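PDB 4PFI: TRAP dicarboxylate transporter-DctP subunit from Marinobacter aquaeolei, which probably binds an organic acid, such as a dicarboxylate, in the periplasm and delivers it to a TRAP membrane transporter for uptake. Local coordinates for residues Val108-Leu113 against Glu325-Lys330; Pro142-His145 against Gln150-Gly153; Met160-Asn165 against Ala310-Ala315. One frame throughout, in Å; residues are numbered along the deposited sequence.

Overall arrangement
Following the chain from its N terminus, the turn at 108-113 comes first and must wait longest for its partner, since contact 1 closes only on the last helix, 318-339. Both other contacts nest inside that long loop. Contact 2 is a short-range closure in which helix 134-145 folds back on strand 149-164, the strand it leads into. Contact 3 starts further along the same strand and ends on helix 306-316, which comes just before the last helix. Contacts 2 and 3 run in series, their centres about 30 Å apart on opposite sides of the chain's centre, whereas contacts 1 and 2 touch through Val108, Glu110 and Thr111 against Ala143 and Tyr144.

Contact 1 of 3, residues Val108-Leu113 against Glu325-Lys330; sequences VPETGL and ELTGEK
Glu110 and Thr327 mark the closest approach of the two backbones, with 6.3 Å between Glu110 CA and Thr327 CA. Residues 109-113 form a 3-10 turn, tightened at its start by Val108 O, which accepts both the backbone N and the hydroxyl of Thr111; the bond from Thr111 OG1 to Val108 O is 2.8 Å long. Segment 325-330 belongs to helix 318-339, which kinks here: the N atoms of Glu329 and Lys330 make no bond to the preceding turn.

Thr327 does most of the touching, and with its methyl. CG2 meets Pro109 CB at 3.8 Å and reaches Pro109 O at the same 3.8 Å, so it rests against both the proline ring and the first peptide of the turn. Glu110 N is just beyond, 4.0 Å from Thr327 CG2. The chi1 of 59° turns Thr327 OG1 back into its own helix, where it hydrogen-bonds to Phe323 O, and that leaves the methyl as the part presented to the turn.

The side chains of Glu110 and Thr327 pass one another in opposite senses. The glutamate chain bends at chi2 (72°), which brings OE2 to 4.2 Å from Thr327 CG2. Its CG faces Lys330 CG at 4.5 Å, methylene against methylene. The Glu110 side chain also packs on Leu334 of the last helix and on Phe140 and Ala143 of helix 134-145.

Despite a glutamate and a lysine standing together, the charges do not pair: Lys330 NZ is 7.2 Å from Glu110 OE2. The join is therefore a small van der Waals contact of methyl, proline ring and aliphatic chain near the surface, and any attraction between the two charges is likely to be weak and long-range.

Contact 2 of 3, residues Pro142-His145 against Gln150-Gly153; sequences PAYH and QLLG
Tyr144, near the C-terminal end of helix 134-145, lays its ring on Leu151 of strand 149-164: a helix packs on the strand that follows it after a short connection, an alpha/beta unit of the solute-binding protein fold.

From CB outward the tyrosine climbs the leucine. Tyr144 CB lies 4.1 Å from Leu151 CB, and Tyr144 CG is nearer that same Leu151 CB at 3.7 Å. CD1 stays by Leu151 CB and CD2, CE1 lies between the two leucine methyls, and on the ring's other side CD2 keeps to CB and CE2 to CD1. Tyr144 CZ comes to 3.7 Å from Leu151 CD1. That methyl makes a CH-pi contact over one ring face, 19° off the normal, and the hydroxyl end reaches just past it. Cut back to an alanine, this position would probably leave Leu151 CD1 without its aromatic cover and open a gap between helix and strand.

His145 and Gln150 run abreast, ring and amide planes steeply inclined. The Gln150 chain, CG anti to the backbone N, bends at chi2 (64°), curling the amide back toward His145. The ring atom nearest the amide is a carbon: His145 CE1 lies 3.1 Å from Gln150 OE1, near the ring plane, with NE2 a little farther off, while ND1 is held by Glu253. Gln150 NE2 donates to Leu151 O at 3.3 Å, nearly straight at 165° but from above the carbonyl plane.

Contact 3 of 3, residues Met160-Asn165 against Ala310-Ala315; sequences MTWTAN and AAFRDA
Trp162 and Phe312 meet edge to face, the indole supplying the edge and the phenyl ring the face. They reach toward each other, one from strand 149-164 and one from helix 306-316, across a wide gap between backbones, 13.3 Å from Trp162 CA to Phe312 CA, and bridge it with ring length alone.

The planes stand 78° apart, close to a right-angled T, and the centroid of the six-membered ring of Trp162 is 5.3 Å from that of Phe312. The outer benzo edge does the touching. Trp162 CH2 sits over the middle of the phenyl face, 4.1 Å above its plane, while Trp162 CZ3 makes the closest approach, 3.9 Å to Phe312 CZ. The tryptophan CB already heads for the helix; with CG anti to the carbonyl carbon (chi1 -60°) and chi2 at -15°, the benzo end leads. Such a T lets the slightly positive C-H rim of the tryptophan face the electron-rich phenyl surface.

Neither ring stands alone. Trp162 makes further edge-to-face pairs with Phe174 and Phe191, and Phe312 with Tyr194, while Phe118 and Leu304 also pack on the phenylalanine. The tryptophan's backbone is tied by hydrogen bonding to Thr238 on the neighbouring strand 236-239. Two residues on, Ala164 pairs with Asn235, one of the sodium-site residues together with Gln234 and Gly298.

What results is a buried aromatic cluster through which helix 306-316 meets strand 149-164 at long reach, consistent with the interior of an alpha/beta lobe in a TRAP solute-binding protein.

Contact 1 of 3, residues Val108-Leu113 against Glu325-Lys330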
loop_
_atom_site.group_PDB
_atom_site.type_symbol
_atom_site.label_atom_id
_atom_site.label_comp_id
_atom_site.label_asym_id
_atom_site.label_seq_id
_atom_site.Cartn_x
_atom_site.Cartn_y
_atom_site.Cartn_z
ATOM N N VAL A 108 -0.380 12.249 8.099
ATOM C CA VAL A 108 -1.267 12.410 6.942
ATOM C C VAL A 108 -2.418 11.391 6.960
ATOM O O VAL A 108 -2.426 10.434 6.176
ATOM C CB VAL A 108 -0.485 12.203 5.629
ATOM C CG1 VAL A 108 -1.284 12.703 4.452
ATOM C CG2 VAL A 108 0.866 12.895 5.710
ATOM N N PRO A 109 -3.404 11.609 7.840
ATOM C CA PRO A 109 -4.513 10.677 8.094
ATOM C C PRO A 109 -5.384 10.419 6.868
ATOM O O PRO A 109 -6.110 9.426 6.827
ATOM C CB PRO A 109 -5.338 11.384 9.174
ATOM C CG PRO A 109 -4.477 12.529 9.672
ATOM C CD PRO A 109 -3.581 12.890 8.540
ATOM N N GLU A 110 -5.293 11.295 5.877
ATOM C CA GLU A 110 -6.100 11.192 4.674
ATOM C C GLU A 110 -5.733 9.930 3.892
ATOM O O GLU A 110 -6.539 9.414 3.116
ATOM C CB GLU A 110 -5.897 12.441 3.801
ATOM C CG GLU A 110 -6.404 13.725 4.469
ATOM C CD GLU A 110 -5.534 14.197 5.641
ATOM O OE1 GLU A 110 -4.303 13.976 5.609
ATOM O OE2 GLU A 110 -6.079 14.795 6.599
ATOM N N THR A 111 -4.511 9.441 4.085
ATOM C CA THR A 111 -4.080 8.225 3.397
ATOM C C THR A 111 -4.878 7.008 3.897
ATOM O O THR A 111 -4.893 5.972 3.241
ATOM C CB THR A 111 -2.555 7.986 3.527
ATOM O OG1 THR A 111 -2.169 7.961 4.908
ATOM C CG2 THR A 111 -1.778 9.084 2.820
ATOM N N GLY A 112 -5.566 7.147 5.037
ATOM C CA GLY A 112 -6.464 6.107 5.507
ATOM C C GLY A 112 -7.499 5.715 4.457
ATOM O O GLY A 112 -8.015 4.610 4.463
ATOM N N LEU A 113 -7.822 6.640 3.565
ATOM C CA LEU A 113 -8.707 6.344 2.454
ATOM C C LEU A 113 -8.338 5.013 1.781
ATOM O O LEU A 113 -9.214 4.261 1.389
ATOM C CB LEU A 113 -8.626 7.473 1.421
ATOM C CG LEU A 113 -9.484 7.338 0.161
ATOM C CD1 LEU A 113 -10.916 7.806 0.431
ATOM C CD2 LEU A 113 -8.847 8.136 -1.019
ATOM N N GLU A 325 -14.760 11.191 10.856
ATOM C CA GLU A 325 -14.463 11.777 12.165
ATOM C C GLU A 325 -13.002 12.222 12.266
ATOM O O GLU A 325 -12.698 13.261 12.842
ATOM C CB GLU A 325 -14.746 10.775 13.282
ATOM C CG GLU A 325 -16.192 10.375 13.422
ATOM C CD GLU A 325 -16.381 9.134 14.303
ATOM O OE1 GLU A 325 -15.366 8.508 14.707
ATOM O OE2 GLU A 325 -17.551 8.774 14.584
ATOM N N LEU A 326 -12.103 11.425 11.700
ATOM C CA LEU A 326 -10.668 11.677 11.788
ATOM C C LEU A 326 -10.125 12.697 10.782
ATOM O O LEU A 326 -9.076 13.288 11.021
ATOM C CB LEU A 326 -9.901 10.362 11.616
ATOM C CG LEU A 326 -9.861 9.448 12.848
ATOM C CD1 LEU A 326 -9.244 8.067 12.519
ATOM C CD2 LEU A 326 -9.105 10.136 13.995
ATOM N N THR A 327 -10.810 12.892 9.662
ATOM C CA THR A 327 -10.278 13.731 8.591
ATOM C C THR A 327 -11.232 14.861 8.175
ATOM O O THR A 327 -10.857 15.736 7.398
ATOM C CB THR A 327 -9.924 12.884 7.346
ATOM O OG1 THR A 327 -11.092 12.197 6.880
ATOM C CG2 THR A 327 -8.823 11.870 7.682
ATOM N N GLY A 328 -12.460 14.823 8.692
ATOM C CA GLY A 328 -13.461 15.838 8.417
ATOM C C GLY A 328 -13.833 15.984 6.953
ATOM O O GLY A 328 -13.995 15.000 6.228
ATOM N N GLU A 329 -13.963 17.234 6.524
ATOM C CA GLU A 329 -14.536 17.567 5.223
ATOM C C GLU A 329 -13.668 17.117 4.051
ATOM O O GLU A 329 -14.187 16.760 2.985
ATOM C CB GLU A 329 -14.768 19.076 5.140
ATOM C CG GLU A 329 -15.861 19.564 6.066
ATOM C CD GLU A 329 -17.228 19.037 5.662
ATOM O OE1 GLU A 329 -17.430 18.761 4.455
ATOM O OE2 GLU A 329 -18.098 18.886 6.551
ATOM N N LYS A 330 -12.354 17.147 4.237
ATOM C CA LYS A 330 -11.450 16.663 3.212
ATOM C C LYS A 330 -11.684 15.163 2.968
ATOM O O LYS A 330 -11.756 14.708 1.821
ATOM C CB LYS A 330 -10.002 16.916 3.623
ATOM C CG LYS A 330 -9.025 16.751 2.474
ATOM C CD LYS A 330 -9.545 17.462 1.210
ATOM C CE LYS A 330 -8.447 17.759 0.197
ATOM N NZ LYS A 330 -7.444 18.728 0.727
#

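Contact 2 of 3, residues Pro142-His145 against Gln150-Gly153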
loop_
_atom_site.group_PDB
_atom_site.type_symbol
_atom_site.label_atom_id
_atom_site.label_comp_id
_atom_site.label_asym_id
_atom_site.label_seq_id
_atom_site.Cartn_x
_atom_site.Cartn_y
_atom_site.Cartn_z
ATOM N N PRO A 142 -1.851 19.045 -0.280
ATOM C CA PRO A 142 -1.808 19.908 0.909
ATOM C C PRO A 142 -1.581 19.111 2.197
ATOM O O PRO A 142 -0.812 19.556 3.048
ATOM C CB PRO A 142 -3.192 20.566 0.913
ATOM C CG PRO A 142 -3.672 20.467 -0.491
ATOM C CD PRO A 142 -3.131 19.170 -0.994
ATOM N N ALA A 143 -2.227 17.950 2.333
ATOM C CA ALA A 143 -2.073 17.136 3.537
ATOM C C ALA A 143 -0.619 16.698 3.690
ATOM O O ALA A 143 -0.082 16.645 4.800
ATOM C CB ALA A 143 -2.999 15.936 3.494
ATOM N N TYR A 144 0.020 16.406 2.562
ATOM C CA TYR A 144 1.419 15.998 2.553
ATOM C C TYR A 144 2.358 17.158 2.865
ATOM O O TYR A 144 3.347 16.989 3.590
ATOM C CB TYR A 144 1.791 15.411 1.192
ATOM C CG TYR A 144 1.469 13.940 1.053
ATOM C CD1 TYR A 144 0.202 13.528 0.688
ATOM C CD2 TYR A 144 2.433 12.969 1.282
ATOM C CE1 TYR A 144 -0.100 12.217 0.556
ATOM C CE2 TYR A 144 2.139 11.638 1.146
ATOM C CZ TYR A 144 0.864 11.274 0.782
ATOM O OH TYR A 144 0.507 9.971 0.623
ATOM N N HIS A 145 2.055 18.324 2.283
ATOM C CA HIS A 145 2.830 19.542 2.506
ATOM C C HIS A 145 2.793 19.845 3.982
ATOM O O HIS A 145 3.811 20.154 4.584
ATOM C CB HIS A 145 2.262 20.722 1.717
ATOM C CG HIS A 145 2.636 20.726 0.263
ATOM N ND1 HIS A 145 3.941 20.619 -0.174
ATOM C CD2 HIS A 145 1.878 20.859 -0.853
ATOM C CE1 HIS A 145 3.967 20.670 -1.494
ATOM N NE2 HIS A 145 2.730 20.812 -1.932
ATOM N N GLN A 150 6.632 16.547 -0.436
ATOM C CA GLN A 150 6.082 16.737 -1.768
ATOM C C GLN A 150 5.535 15.398 -2.290
ATOM O O GLN A 150 6.302 14.474 -2.545
ATOM C CB GLN A 150 7.144 17.301 -2.722
ATOM C CG GLN A 150 6.634 17.533 -4.129
ATOM C CD GLN A 150 5.532 18.582 -4.194
ATOM O OE1 GLN A 150 5.756 19.748 -3.874
ATOM N NE2 GLN A 150 4.336 18.170 -4.615
ATOM N N LEU A 151 4.211 15.304 -2.428
ATOM C CA LEU A 151 3.561 14.114 -3.002
ATOM C C LEU A 151 3.714 14.132 -4.515
ATOM O O LEU A 151 3.363 15.114 -5.151
ATOM C CB LEU A 151 2.070 14.073 -2.643
ATOM C CG LEU A 151 1.259 13.004 -3.387
ATOM C CD1 LEU A 151 1.579 11.601 -2.872
ATOM C CD2 LEU A 151 -0.239 13.282 -3.320
ATOM N N LEU A 152 4.240 13.047 -5.084
ATOM C CA LEU A 152 4.454 12.948 -6.530
ATOM C C LEU A 152 3.461 11.993 -7.192
ATOM O O LEU A 152 3.217 12.083 -8.391
ATOM C CB LEU A 152 5.884 12.492 -6.829
ATOM C CG LEU A 152 6.985 13.404 -6.268
ATOM C CD1 LEU A 152 8.382 12.872 -6.607
ATOM C CD2 LEU A 152 6.807 14.836 -6.780
ATOM N N GLY A 153 2.903 11.061 -6.423
ATOM C CA GLY A 153 1.992 10.086 -6.993
ATOM C C GLY A 153 1.744 8.866 -6.130
ATOM O O GLY A 153 2.311 8.710 -5.045
#

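Contact 3 of 3, residues Met160-Asn165 against Ala310-Ala315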
loop_
_atom_site.group_PDB
_atom_site.type_symbol
_atom_site.label_atom_id
_atom_site.label_comp_id
_atom_site.label_asym_id
_atom_site.label_seq_id
_atom_site.Cartn_x
_atom_site.Cartn_y
_atom_site.Cartn_z
HETATM N N MSE A 160 -4.844 -6.538 -1.331
HETATM C CA MSE A 160 -4.627 -7.113 0.010
HETATM C C MSE A 160 -5.256 -8.521 0.029
HETATM O O MSE A 160 -6.344 -8.725 -0.504
HETATM C CB MSE A 160 -5.227 -6.246 1.118
HETATM C CG MSE A 160 -4.603 -4.855 1.217
HETATM SE SE MSE A 160 -2.744 -4.912 1.834
HETATM C CE MSE A 160 -3.056 -5.151 3.770
ATOM N N THR A 161 -4.576 -9.476 0.646
ATOM C CA THR A 161 -5.059 -10.847 0.701
ATOM C C THR A 161 -5.115 -11.288 2.160
ATOM O O THR A 161 -4.293 -10.863 2.961
ATOM C CB THR A 161 -4.126 -11.759 -0.106
ATOM O OG1 THR A 161 -4.268 -11.465 -1.514
ATOM C CG2 THR A 161 -4.451 -13.225 0.147
ATOM N N TRP A 162 -6.112 -12.080 2.534
ATOM C CA TRP A 162 -6.283 -12.460 3.932
ATOM C C TRP A 162 -5.767 -13.894 4.144
ATOM O O TRP A 162 -5.958 -14.747 3.280
ATOM C CB TRP A 162 -7.759 -12.434 4.309
ATOM C CG TRP A 162 -8.448 -11.123 4.153
ATOM C CD1 TRP A 162 -7.871 -9.913 3.997
ATOM C CD2 TRP A 162 -9.854 -10.895 4.163
ATOM N NE1 TRP A 162 -8.833 -8.923 3.920
ATOM C CE2 TRP A 162 -10.063 -9.508 4.014
ATOM C CE3 TRP A 162 -10.967 -11.725 4.275
ATOM C CZ2 TRP A 162 -11.321 -8.940 3.977
ATOM C CZ3 TRP A 162 -12.225 -11.154 4.237
ATOM C CH2 TRP A 162 -12.389 -9.779 4.096
ATOM N N THR A 163 -5.117 -14.160 5.276
ATOM C CA THR A 163 -4.809 -15.525 5.673
ATOM C C THR A 163 -5.342 -15.782 7.077
ATOM O O THR A 163 -5.502 -14.863 7.888
ATOM C CB THR A 163 -3.274 -15.840 5.677
ATOM O OG1 THR A 163 -2.609 -15.077 6.685
ATOM C CG2 THR A 163 -2.643 -15.503 4.384
ATOM N N ALA A 164 -5.619 -17.055 7.330
ATOM C CA ALA A 164 -6.032 -17.537 8.610
ATOM C C ALA A 164 -5.973 -19.068 8.575
ATOM O O ALA A 164 -5.529 -19.673 7.590
ATOM C CB ALA A 164 -7.437 -17.064 8.921
ATOM N N ASN A 165 -6.430 -19.686 9.664
ATOM C CA ASN A 165 -6.551 -21.126 9.705
ATOM C C ASN A 165 -7.976 -21.611 9.477
ATOM O O ASN A 165 -8.323 -22.723 9.850
ATOM C CB ASN A 165 -5.932 -21.672 10.979
ATOM C CG ASN A 165 -4.439 -21.749 10.870
ATOM O OD1 ASN A 165 -3.907 -22.056 9.801
ATOM N ND2 ASN A 165 -3.745 -21.439 11.950
ATOM N N ALA A 310 -20.445 -8.638 -1.127
ATOM C CA ALA A 310 -21.498 -7.665 -0.890
ATOM C C ALA A 310 -21.836 -7.632 0.595
ATOM O O ALA A 310 -22.094 -6.571 1.143
ATOM C CB ALA A 310 -22.721 -7.997 -1.711
ATOM N N ALA A 311 -21.798 -8.788 1.248
ATOM C CA ALA A 311 -22.076 -8.854 2.674
ATOM C C ALA A 311 -20.996 -8.120 3.511
ATOM O O ALA A 311 -21.304 -7.473 4.521
ATOM C CB ALA A 311 -22.237 -10.320 3.130
ATOM N N PHE A 312 -19.740 -8.216 3.087
ATOM C CA PHE A 312 -18.646 -7.558 3.785
ATOM C C PHE A 312 -18.711 -6.069 3.537
ATOM O O PHE A 312 -18.367 -5.275 4.408
ATOM C CB PHE A 312 -17.285 -8.086 3.314
ATOM C CG PHE A 312 -16.860 -9.371 3.962
ATOM C CD1 PHE A 312 -16.483 -9.397 5.296
ATOM C CD2 PHE A 312 -16.759 -10.543 3.227
ATOM C CE1 PHE A 312 -16.064 -10.578 5.889
ATOM C CE2 PHE A 312 -16.329 -11.743 3.839
ATOM C CZ PHE A 312 -15.989 -11.754 5.159
ATOM N N ARG A 313 -19.115 -5.689 2.329
ATOM C CA ARG A 313 -19.263 -4.273 1.986
ATOM C C ARG A 313 -20.259 -3.626 2.962
ATOM O O ARG A 313 -19.956 -2.613 3.621
ATOM C CB ARG A 313 -19.746 -4.125 0.542
ATOM C CG ARG A 313 -19.441 -2.768 -0.106
ATOM C CD ARG A 313 -19.982 -2.700 -1.552
ATOM N NE ARG A 313 -19.852 -4.001 -2.234
ATOM C CZ ARG A 313 -19.057 -4.263 -3.280
ATOM N NH1 ARG A 313 -18.302 -3.300 -3.833
ATOM N NH2 ARG A 313 -19.031 -5.495 -3.790
ATOM N N ASP A 314 -21.430 -4.255 3.079
ATOM C CA ASP A 314 -22.491 -3.770 3.952
ATOM C C ASP A 314 -21.926 -3.584 5.355
ATOM O O ASP A 314 -22.106 -2.530 5.971
ATOM C CB ASP A 314 -23.688 -4.731 3.937
ATOM C CG ASP A 314 -24.366 -4.823 2.549
ATOM O OD1 ASP A 314 -24.112 -3.943 1.691
ATOM O OD2 ASP A 314 -25.161 -5.772 2.307
ATOM N N ALA A 315 -21.164 -4.566 5.820
ATOM C CA ALA A 315 -20.657 -4.544 7.189
ATOM C C ALA A 315 -19.410 -3.671 7.364
ATOM O O ALA A 315 -19.010 -3.378 8.493
ATOM C CB ALA A 315 -20.406 -5.975 7.686
#